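Long-range contacts in fimbrin (Schizosaccharomyces pombe, PDB 1RT8), which binds and cross-links actin filaments, and takes part in cell polarity, cytokinesis, mating and spore formation: residues E11-E16 with N247-L252; E40-F45 with G115-I120; E284-V289 with P500-H505. All blocks are in the same frame, centred on the assembly; numbering follows the deposited sequence.

Interaction 1: residues E11-E16 with N247-L252; sequences EEERRE and NPKLNL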
loop_
_atom_site.group_PDB
_atom_site.type_symbol
_atom_site.label_atom_id
_atom_site.label_comp_id
_atom_site.label_asym_id
_atom_site.label_seq_id
_atom_site.Cartn_x
_atom_site.Cartn_y
_atom_site.Cartn_z
ATOM N N GLU A 11 -24.073 -8.430 -1.279
ATOM C CA GLU A 11 -24.976 -7.525 -0.565
ATOM C C GLU A 11 -24.419 -6.971 0.745
ATOM O O GLU A 11 -24.443 -5.759 0.972
ATOM C CB GLU A 11 -26.305 -8.232 -0.260
ATOM C CG GLU A 11 -27.108 -8.701 -1.480
ATOM C CD GLU A 11 -26.351 -9.720 -2.326
ATOM O OE1 GLU A 11 -25.654 -10.588 -1.743
ATOM O OE2 GLU A 11 -26.451 -9.664 -3.578
ATOM N N GLU A 12 -23.931 -7.853 1.612
ATOM C CA GLU A 12 -23.410 -7.427 2.904
ATOM C C GLU A 12 -22.153 -6.582 2.798
ATOM O O GLU A 12 -22.028 -5.558 3.476
ATOM C CB GLU A 12 -23.135 -8.636 3.794
ATOM C CG GLU A 12 -24.356 -9.512 4.035
ATOM C CD GLU A 12 -24.516 -9.883 5.496
ATOM O OE1 GLU A 12 -24.838 -8.989 6.310
ATOM O OE2 GLU A 12 -24.309 -11.068 5.829
ATOM N N GLU A 13 -21.214 -7.015 1.964
ATOM C CA GLU A 13 -19.981 -6.263 1.786
ATOM C C GLU A 13 -20.321 -4.823 1.417
ATOM O O GLU A 13 -19.808 -3.880 2.020
ATOM C CB GLU A 13 -19.121 -6.905 0.697
ATOM C CG GLU A 13 -18.334 -8.109 1.176
ATOM C CD GLU A 13 -17.659 -8.853 0.044
ATOM O OE1 GLU A 13 -17.095 -8.192 -0.855
ATOM O OE2 GLU A 13 -17.681 -10.103 0.059
ATOM N N ARG A 14 -21.206 -4.661 0.440
ATOM C CA ARG A 14 -21.609 -3.328 0.009
ATOM C C ARG A 14 -22.231 -2.548 1.158
ATOM O O ARG A 14 -21.855 -1.406 1.418
ATOM C CB ARG A 14 -22.604 -3.419 -1.149
ATOM C CG ARG A 14 -23.136 -2.068 -1.612
ATOM C CD ARG A 14 -23.926 -2.210 -2.900
ATOM N NE ARG A 14 -24.949 -3.245 -2.793
ATOM C CZ ARG A 14 -25.999 -3.181 -1.979
ATOM N NH1 ARG A 14 -26.175 -2.126 -1.194
ATOM N NH2 ARG A 14 -26.872 -4.181 -1.946
ATOM N N ARG A 15 -23.180 -3.171 1.851
ATOM C CA ARG A 15 -23.849 -2.511 2.965
ATOM C C ARG A 15 -22.873 -2.096 4.055
ATOM O O ARG A 15 -22.795 -0.920 4.420
ATOM C CB ARG A 15 -24.918 -3.424 3.577
ATOM C CG ARG A 15 -25.669 -2.776 4.735
ATOM C CD ARG A 15 -26.639 -3.724 5.441
ATOM N NE ARG A 15 -27.754 -4.151 4.600
ATOM C CZ ARG A 15 -27.694 -5.137 3.711
ATOM N NH1 ARG A 15 -26.563 -5.811 3.540
ATOM N NH2 ARG A 15 -28.766 -5.459 2.999
ATOM N N GLU A 16 -22.125 -3.066 4.572
ATOM C CA GLU A 16 -21.170 -2.801 5.639
ATOM C C GLU A 16 -20.083 -1.808 5.238
ATOM O O GLU A 16 -19.754 -0.914 6.014
ATOM C CB GLU A 16 -20.542 -4.114 6.128
ATOM C CG GLU A 16 -21.551 -5.144 6.643
ATOM C CD GLU A 16 -22.559 -4.552 7.627
ATOM O OE1 GLU A 16 -22.156 -3.766 8.504
ATOM O OE2 GLU A 16 -23.757 -4.880 7.524
ATOM N N ASN A 247 -17.673 -15.008 5.381
ATOM C CA ASN A 247 -17.152 -13.928 4.554
ATOM C C ASN A 247 -15.755 -13.538 5.038
ATOM O O ASN A 247 -15.586 -13.014 6.144
ATOM C CB ASN A 247 -18.093 -12.727 4.599
ATOM C CG ASN A 247 -17.767 -11.706 3.536
ATOM O OD1 ASN A 247 -16.735 -11.036 3.600
ATOM N ND2 ASN A 247 -18.636 -11.590 2.539
ATOM N N PRO A 248 -14.730 -13.801 4.209
ATOM C CA PRO A 248 -13.327 -13.500 4.519
ATOM C C PRO A 248 -13.064 -12.047 4.919
ATOM O O PRO A 248 -12.331 -11.777 5.873
ATOM C CB PRO A 248 -12.599 -13.859 3.226
ATOM C CG PRO A 248 -13.503 -14.852 2.564
ATOM C CD PRO A 248 -14.865 -14.297 2.830
ATOM N N LYS A 249 -13.672 -11.123 4.184
ATOM C CA LYS A 249 -13.486 -9.699 4.421
ATOM C C LYS A 249 -14.136 -9.190 5.703
ATOM O O LYS A 249 -13.466 -8.605 6.559
ATOM C CB LYS A 249 -14.023 -8.905 3.230
ATOM C CG LYS A 249 -13.514 -9.395 1.875
ATOM C CD LYS A 249 -14.120 -8.580 0.746
ATOM C CE LYS A 249 -13.650 -9.072 -0.601
ATOM N NZ LYS A 249 -14.352 -8.337 -1.680
ATOM N N LEU A 250 -15.440 -9.398 5.835
ATOM C CA LEU A 250 -16.141 -8.924 7.019
ATOM C C LEU A 250 -15.603 -9.571 8.288
ATOM O O LEU A 250 -15.523 -8.919 9.324
ATOM C CB LEU A 250 -17.645 -9.174 6.880
ATOM C CG LEU A 250 -18.265 -8.487 5.658
ATOM C CD1 LEU A 250 -19.738 -8.864 5.530
ATOM C CD2 LEU A 250 -18.099 -6.984 5.780
ATOM N N ASN A 251 -15.223 -10.845 8.215
ATOM C CA ASN A 251 -14.691 -11.518 9.398
ATOM C C ASN A 251 -13.290 -11.007 9.721
ATOM O O ASN A 251 -12.931 -10.863 10.886
ATOM C CB ASN A 251 -14.686 -13.043 9.204
ATOM C CG ASN A 251 -16.011 -13.689 9.595
ATOM O OD1 ASN A 251 -16.329 -13.809 10.783
ATOM N ND2 ASN A 251 -16.789 -14.102 8.601
ATOM N N LEU A 252 -12.499 -10.714 8.697
ATOM C CA LEU A 252 -11.158 -10.194 8.924
ATOM C C LEU A 252 -11.259 -8.819 9.591
ATOM O O LEU A 252 -10.564 -8.535 10.564
ATOM C CB LEU A 252 -10.405 -10.054 7.599
ATOM C CG LEU A 252 -9.011 -9.432 7.701
ATOM C CD1 LEU A 252 -8.065 -10.416 8.381
ATOM C CD2 LEU A 252 -8.492 -9.082 6.312
#

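Interaction 2: residues E40-F45 with G115-I120; sequences ETFEFF and GREHLI. With SO4 (sulfate ion), chain B.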
loop_
_atom_site.group_PDB
_atom_site.type_symbol
_atom_site.label_atom_id
_atom_site.label_comp_id
_atom_site.label_asym_id
_atom_site.label_seq_id
_atom_site.Cartn_x
_atom_site.Cartn_y
_atom_site.Cartn_z
ATOM N N GLU A 40 -28.489 0.526 0.520
ATOM C CA GLU A 40 -29.211 -0.422 -0.329
ATOM C C GLU A 40 -29.375 0.011 -1.785
ATOM O O GLU A 40 -30.338 -0.400 -2.434
ATOM C CB GLU A 40 -30.611 -0.696 0.236
ATOM C CG GLU A 40 -30.676 -1.163 1.689
ATOM C CD GLU A 40 -29.820 -2.397 1.967
ATOM O OE1 GLU A 40 -29.827 -3.353 1.141
ATOM O OE2 GLU A 40 -29.150 -2.403 3.027
ATOM N N THR A 41 -28.454 0.819 -2.310
ATOM C CA THR A 41 -28.577 1.281 -3.700
ATOM C C THR A 41 -27.266 1.657 -4.396
ATOM O O THR A 41 -26.211 1.737 -3.767
ATOM C CB THR A 41 -29.519 2.511 -3.793
ATOM O OG1 THR A 41 -29.046 3.539 -2.913
ATOM C CG2 THR A 41 -30.947 2.141 -3.410
ATOM N N PHE A 42 -27.357 1.893 -5.706
ATOM C CA PHE A 42 -26.206 2.292 -6.531
ATOM C C PHE A 42 -25.663 3.607 -5.967
ATOM O O PHE A 42 -24.466 3.863 -6.032
ATOM C CB PHE A 42 -26.642 2.480 -8.011
ATOM C CG PHE A 42 -25.491 2.725 -8.998
ATOM C CD1 PHE A 42 -25.358 1.934 -10.160
ATOM C CD2 PHE A 42 -24.554 3.735 -8.783
ATOM C CE1 PHE A 42 -24.298 2.151 -11.072
ATOM C CE2 PHE A 42 -23.486 3.956 -9.698
ATOM C CZ PHE A 42 -23.365 3.165 -10.837
ATOM N N GLU A 43 -26.555 4.422 -5.403
ATOM C CA GLU A 43 -26.197 5.716 -4.819
ATOM C C GLU A 43 -24.709 5.895 -4.579
ATOM O O GLU A 43 -24.088 6.822 -5.091
ATOM C CB GLU A 43 -26.922 5.911 -3.488
ATOM C CG GLU A 43 -28.391 6.191 -3.620
ATOM C CD GLU A 43 -28.656 7.525 -4.272
ATOM O OE1 GLU A 43 -28.336 7.676 -5.471
ATOM O OE2 GLU A 43 -29.181 8.424 -3.580
ATOM N N PHE A 44 -24.154 4.992 -3.783
ATOM C CA PHE A 44 -22.746 5.016 -3.430
ATOM C C PHE A 44 -21.764 5.115 -4.596
ATOM O O PHE A 44 -20.862 5.950 -4.580
ATOM C CB PHE A 44 -22.405 3.773 -2.616
ATOM C CG PHE A 44 -20.951 3.648 -2.299
ATOM C CD1 PHE A 44 -20.337 4.550 -1.437
ATOM C CD2 PHE A 44 -20.186 2.638 -2.873
ATOM C CE1 PHE A 44 -18.978 4.449 -1.151
ATOM C CE2 PHE A 44 -18.827 2.527 -2.593
ATOM C CZ PHE A 44 -18.222 3.435 -1.731
ATOM N N PHE A 45 -21.922 4.257 -5.598
ATOM C CA PHE A 45 -20.995 4.264 -6.720
ATOM C C PHE A 45 -21.046 5.550 -7.531
ATOM O O PHE A 45 -20.028 5.976 -8.089
ATOM C CB PHE A 45 -21.233 3.034 -7.600
ATOM C CG PHE A 45 -21.102 1.739 -6.853
ATOM C CD1 PHE A 45 -22.231 1.054 -6.413
ATOM C CD2 PHE A 45 -19.847 1.228 -6.547
ATOM C CE1 PHE A 45 -22.109 -0.122 -5.676
ATOM C CE2 PHE A 45 -19.712 0.059 -5.812
ATOM C CZ PHE A 45 -20.847 -0.618 -5.376
ATOM N N GLY A 115 -18.371 4.765 -12.491
ATOM C CA GLY A 115 -19.044 4.077 -11.405
ATOM C C GLY A 115 -19.021 2.557 -11.482
ATOM O O GLY A 115 -19.967 1.910 -11.033
ATOM N N ARG A 116 -17.957 1.977 -12.043
ATOM C CA ARG A 116 -17.850 0.520 -12.140
ATOM C C ARG A 116 -18.008 -0.014 -10.722
ATOM O O ARG A 116 -17.178 0.263 -9.856
ATOM C CB ARG A 116 -16.481 0.109 -12.686
ATOM C CG ARG A 116 -16.131 0.687 -14.048
ATOM C CD ARG A 116 -16.985 0.107 -15.168
ATOM N NE ARG A 116 -16.132 -0.361 -16.255
ATOM C CZ ARG A 116 -15.708 -1.615 -16.392
ATOM N NH1 ARG A 116 -16.071 -2.546 -15.518
ATOM N NH2 ARG A 116 -14.890 -1.932 -17.387
ATOM N N GLU A 117 -19.069 -0.780 -10.489
ATOM C CA GLU A 117 -19.358 -1.305 -9.161
ATOM C C GLU A 117 -18.366 -2.292 -8.564
ATOM O O GLU A 117 -17.943 -2.112 -7.425
ATOM C CB GLU A 117 -20.761 -1.909 -9.139
ATOM C CG GLU A 117 -21.843 -0.873 -9.390
ATOM C CD GLU A 117 -23.233 -1.398 -9.125
ATOM O OE1 GLU A 117 -24.189 -0.597 -9.206
ATOM O OE2 GLU A 117 -23.370 -2.608 -8.833
ATOM N N HIS A 118 -17.999 -3.327 -9.314
ATOM C CA HIS A 118 -17.053 -4.320 -8.813
ATOM C C HIS A 118 -15.672 -3.719 -8.603
ATOM O O HIS A 118 -15.030 -3.957 -7.578
ATOM C CB HIS A 118 -16.964 -5.506 -9.776
ATOM C CG HIS A 118 -18.148 -6.419 -9.713
ATOM N ND1 HIS A 118 -18.403 -7.231 -8.630
ATOM C CD2 HIS A 118 -19.169 -6.617 -10.581
ATOM C CE1 HIS A 118 -19.531 -7.890 -8.831
ATOM N NE2 HIS A 118 -20.017 -7.535 -10.007
ATOM N N LEU A 119 -15.216 -2.938 -9.576
ATOM C CA LEU A 119 -13.913 -2.300 -9.485
ATOM C C LEU A 119 -13.872 -1.332 -8.301
ATOM O O LEU A 119 -12.948 -1.373 -7.492
ATOM C CB LEU A 119 -13.604 -1.572 -10.796
ATOM C CG LEU A 119 -13.285 -2.503 -11.972
ATOM C CD1 LEU A 119 -13.396 -1.766 -13.288
ATOM C CD2 LEU A 119 -11.895 -3.071 -11.788
ATOM N N ILE A 120 -14.876 -0.471 -8.185
ATOM C CA ILE A 120 -14.921 0.482 -7.077
ATOM C C ILE A 120 -14.990 -0.224 -5.712
ATOM O O ILE A 120 -14.220 0.088 -4.803
ATOM C CB ILE A 120 -16.128 1.434 -7.217
ATOM C CG1 ILE A 120 -15.807 2.512 -8.258
ATOM C CG2 ILE A 120 -16.478 2.056 -5.864
ATOM C CD1 ILE A 120 -16.959 3.468 -8.529
HETATM S S SO4 B . -19.108 -3.467 -13.108
HETATM O O1 SO4 B . -20.457 -2.755 -12.551
HETATM O O2 SO4 B . -18.066 -3.105 -12.164
HETATM O O3 SO4 B . -19.287 -4.755 -13.198
HETATM O O4 SO4 B . -18.876 -2.780 -14.354
#

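Interaction 3: residues E284-V289 with P500-H505; sequences EREARV and PRLVLH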
loop_
_atom_site.group_PDB
_atom_site.type_symbol
_atom_site.label_atom_id
_atom_site.label_comp_id
_atom_site.label_asym_id
_atom_site.label_seq_id
_atom_site.Cartn_x
_atom_site.Cartn_y
_atom_site.Cartn_z
ATOM N N GLU A 284 16.927 1.630 4.916
ATOM C CA GLU A 284 15.596 1.090 5.176
ATOM C C GLU A 284 14.563 1.701 4.237
ATOM O O GLU A 284 13.677 1.001 3.739
ATOM C CB GLU A 284 15.162 1.342 6.626
ATOM C CG GLU A 284 15.851 0.468 7.673
ATOM C CD GLU A 284 15.759 -1.019 7.360
ATOM O OE1 GLU A 284 14.656 -1.504 7.044
ATOM O OE2 GLU A 284 16.794 -1.710 7.438
ATOM N N ARG A 285 14.677 3.006 3.993
ATOM C CA ARG A 285 13.732 3.684 3.109
ATOM C C ARG A 285 13.820 3.150 1.682
ATOM O O ARG A 285 12.796 2.879 1.052
ATOM C CB ARG A 285 13.972 5.196 3.128
ATOM C CG ARG A 285 13.451 5.878 4.396
ATOM C CD ARG A 285 11.971 5.618 4.569
ATOM N NE ARG A 285 11.207 6.053 3.400
ATOM C CZ ARG A 285 10.103 5.456 2.963
ATOM N NH1 ARG A 285 9.629 4.399 3.602
ATOM N NH2 ARG A 285 9.484 5.895 1.873
ATOM N N GLU A 286 15.040 2.994 1.175
ATOM C CA GLU A 286 15.217 2.474 -0.177
ATOM C C GLU A 286 14.578 1.097 -0.245
ATOM O O GLU A 286 13.871 0.783 -1.200
ATOM C CB GLU A 286 16.707 2.373 -0.547
ATOM C CG GLU A 286 17.444 3.713 -0.588
ATOM C CD GLU A 286 18.861 3.595 -1.133
ATOM O OE1 GLU A 286 19.501 2.547 -0.919
ATOM O OE2 GLU A 286 19.348 4.554 -1.760
ATOM N N ALA A 287 14.816 0.284 0.782
ATOM C CA ALA A 287 14.265 -1.065 0.839
ATOM C C ALA A 287 12.740 -1.041 0.736
ATOM O O ALA A 287 12.152 -1.837 0.002
ATOM C CB ALA A 287 14.703 -1.767 2.141
ATOM N N ARG A 288 12.103 -0.128 1.467
ATOM C CA ARG A 288 10.646 -0.018 1.441
ATOM C C ARG A 288 10.136 0.502 0.101
ATOM O O ARG A 288 9.086 0.075 -0.362
ATOM C CB ARG A 288 10.158 0.884 2.579
ATOM C CG ARG A 288 10.030 0.154 3.916
ATOM C CD ARG A 288 9.833 1.127 5.077
ATOM N NE ARG A 288 9.758 0.448 6.374
ATOM C CZ ARG A 288 8.721 -0.281 6.786
ATOM N NH1 ARG A 288 7.659 -0.433 6.005
ATOM N NH2 ARG A 288 8.744 -0.857 7.985
ATOM N N VAL A 289 10.879 1.422 -0.512
ATOM C CA VAL A 289 10.505 1.974 -1.815
ATOM C C VAL A 289 10.664 0.905 -2.896
ATOM O O VAL A 289 9.791 0.746 -3.756
ATOM C CB VAL A 289 11.384 3.198 -2.187
ATOM C CG1 VAL A 289 11.129 3.605 -3.634
ATOM C CG2 VAL A 289 11.070 4.368 -1.247
ATOM N N PRO A 500 19.286 10.713 -2.482
ATOM C CA PRO A 500 19.609 10.740 -3.915
ATOM C C PRO A 500 18.907 9.785 -4.868
ATOM O O PRO A 500 18.344 10.229 -5.862
ATOM C CB PRO A 500 21.135 10.596 -3.936
ATOM C CG PRO A 500 21.444 9.939 -2.627
ATOM C CD PRO A 500 20.522 10.643 -1.686
ATOM N N ARG A 501 18.943 8.487 -4.596
ATOM C CA ARG A 501 18.279 7.539 -5.485
ATOM C C ARG A 501 16.768 7.723 -5.482
ATOM O O ARG A 501 16.105 7.530 -6.507
ATOM C CB ARG A 501 18.593 6.103 -5.080
ATOM C CG ARG A 501 20.050 5.738 -5.193
ATOM C CD ARG A 501 20.249 4.345 -4.672
ATOM N NE ARG A 501 21.591 3.869 -4.934
ATOM C CZ ARG A 501 22.101 2.765 -4.403
ATOM N NH1 ARG A 501 21.374 2.031 -3.573
ATOM N NH2 ARG A 501 23.334 2.391 -4.717
ATOM N N LEU A 502 16.221 8.091 -4.333
ATOM C CA LEU A 502 14.786 8.261 -4.238
ATOM C C LEU A 502 14.372 9.564 -4.901
ATOM O O LEU A 502 13.289 9.650 -5.479
ATOM C CB LEU A 502 14.342 8.192 -2.774
ATOM C CG LEU A 502 14.811 6.908 -2.065
ATOM C CD1 LEU A 502 14.191 6.794 -0.665
ATOM C CD2 LEU A 502 14.425 5.692 -2.896
ATOM N N VAL A 503 15.237 10.572 -4.844
ATOM C CA VAL A 503 14.923 11.832 -5.501
ATOM C C VAL A 503 14.928 11.583 -7.009
ATOM O O VAL A 503 14.060 12.070 -7.728
ATOM C CB VAL A 503 15.961 12.939 -5.182
ATOM C CG1 VAL A 503 15.771 14.125 -6.145
ATOM C CG2 VAL A 503 15.800 13.411 -3.730
ATOM N N LEU A 504 15.894 10.811 -7.490
ATOM C CA LEU A 504 15.976 10.541 -8.924
ATOM C C LEU A 504 14.755 9.759 -9.402
ATOM O O LEU A 504 14.232 10.030 -10.485
ATOM C CB LEU A 504 17.287 9.809 -9.262
ATOM C CG LEU A 504 17.631 9.642 -10.757
ATOM C CD1 LEU A 504 19.140 9.446 -10.960
ATOM C CD2 LEU A 504 16.849 8.483 -11.317
ATOM N N HIS A 505 14.289 8.803 -8.599
ATOM C CA HIS A 505 13.093 8.020 -8.942
ATOM C C HIS A 505 11.896 8.957 -9.133
ATOM O O HIS A 505 11.118 8.809 -10.069
ATOM C CB HIS A 505 12.785 7.008 -7.827
ATOM C CG HIS A 505 11.404 6.418 -7.887
ATOM N ND1 HIS A 505 10.386 6.818 -7.044
ATOM C CD2 HIS A 505 10.878 5.448 -8.673
ATOM C CE1 HIS A 505 9.294 6.120 -7.309
ATOM N NE2 HIS A 505 9.567 5.282 -8.295
#

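Interaction 1: residues E11-E16 with N247-L252
At the face where the first calponin-homology (CH) domain of the first actin-binding region meets the second, Glu13 reaches from helix 11-25 to Asn247 and Lys249 at the start of helix 248-261. Its two carboxylate oxygens take separate partners. OE2 of Glu13 accepts from Asn247 ND2 at 3.0 Å through its anti lone pair, with N-H...O at 160° and the donor's partner close to the amide plane. OE1 of Glu13 forms a salt bridge with Lys249 NZ at 2.9 Å, the ammonium approaching from above the carboxylate plane. Since Lys249 is extended beyond CG and crosses Glu13 at about a right angle, its CD also rests on the carboxylate, 3.4 Å from Glu13 OE1.

Asn247 is the N-cap of its helix. With CG anti to the backbone N (chi1 -167°), OD1 of Asn247 turns back to accept a nearly straight bond from Leu250 N at 3.1 Å, leaving ND2 to face Glu13. Beside this polar pair, the two methyls of Leu250 part: CD1 lies 3.8 Å from Glu12 CB, and CD2 lies 3.8 Å from Glu16 CB. The Glu12 carboxylate turns elsewhere, to the hydroxyls of Thr239 and Thr241.

The axes of the two short segments come within 10.4 Å, at 41°. Helix 240-244 touches Glu12 and Leu250 through Ala242, while helix 117-131 supplies Trp125 for a cation-pi contact with Lys249.

Interaction 2: residues E40-F45 with G115-I120
Phe45 lies flat against the side chain of Glu117. CG of Glu117 sits 3.7 Å from the centroid of the Phe45 ring and 16° off its normal, a CH-pi contact, and the carboxylate continues the stack with its plane 20° from the ring. At the ring edge, Phe45 CD2 meets Ile120 CG2 at 3.5 Å. Phe42 comes in obliquely at the OE1 end of the carboxylate, its CD1 a tight 2.9 Å from Glu117 OE1, with ring and carboxylate planes turned 66° apart. CZ of Phe42 also approaches Gly115 O at 3.6 Å.

In the next shell, Phe44 CD2 covers the opposite face of Phe45, so the ring is held between Phe44 and Glu117. The Glu117 chain is extended beyond CG, which carries the carboxylate along the ring towards Phe42. Cutting Phe45 back to an alanine is likely to open a gap between Phe44 and Glu117, take from Ile120 CG2 the ring edge it packs on, and leave the carboxylate freer to turn. Ile9 touches Phe45 from the N-terminal part of the chain.

Further out, Gly115 ends helix 109-113 in a Schellman motif, its positive phi turning the chain to the N-cap Arg116. A sulfate, probably from the crystallisation liquor, sits at the new helix start. Its O2 takes His118 N at 2.9 Å. Sulfate O1 accepts from Glu117 N at 3.2 Å. Arg116 NH1 adds a weak bond. Backbone N-H groups gathered round an anion in this way are characteristic of a helix N terminus, here that of helix 117-131 in the first CH domain.

Interaction 3: residues E284-V289 with P500-H505
Leu502 and Val289 make the close-fitting part of this contact. Their side chains reach toward each other tip to tip: CD2 of Leu502 lies 4.0 Å from Val289 CG2 and the same distance from Val289 CG1, so one methyl bears on both branches of the valine. The other, CD1 of Leu502, lies 4.1 Å from Arg285 CB. CD2 of Leu502 also comes within 4.3 Å of Glu286 CG, which brings three side chains together on a single leucine. Both Leu502 and Val289 are buried, and Asp494 of helix 492-496 touches each of them.

The two helices belong to the third and fourth CH domains of the second actin-binding region. Helix 282-296 begins the third and helix 500-511 ends the fourth; the axes of the two short segments come within 10.5 Å at 33°, running in the same general direction.

The polar flank is close in carbon-oxygen contact but loosely bonded. Glu286, extended beyond CG (chi2 -172°), puts its carboxylate across the stretched chain of Arg501, where OE2 of Glu286 lies 3.1 Å from Arg501 CD. The salt bridge, from Arg501 NH1 to Glu286 OE1, is long at 3.3 Å and bent, a weak hydrogen bond at 125°, even though the carboxylate and guanidinium planes are almost parallel. The solvent side lies at the partly exposed Arg501, which makes a cation-pi contact with Trp387 of helix 379-397. On the other flank the guanidinium of Arg285 leaves the interface to form a salt bridge with Asp494.

How the interactions relate
From the N terminus, helix 11-25 opens interaction 1, which closes only when the chain returns at 247-252, joining the first CH domain to the second. Interaction 2 opens and closes within that span: residues 40-45 meet 115-120, a shorter loop inside the first CH domain. The two touch directly through a salt bridge between Arg15 NE and Glu40 OE2, 2.7 Å long, and through Arg14 packing on Phe45. Interaction 3 follows in series, 284-289 closing with 500-505 to join the third CH domain to the fourth. Its centre lies about 36 Å from that of interaction 1, on the opposite side of the chain's centre, in the other actin-binding region.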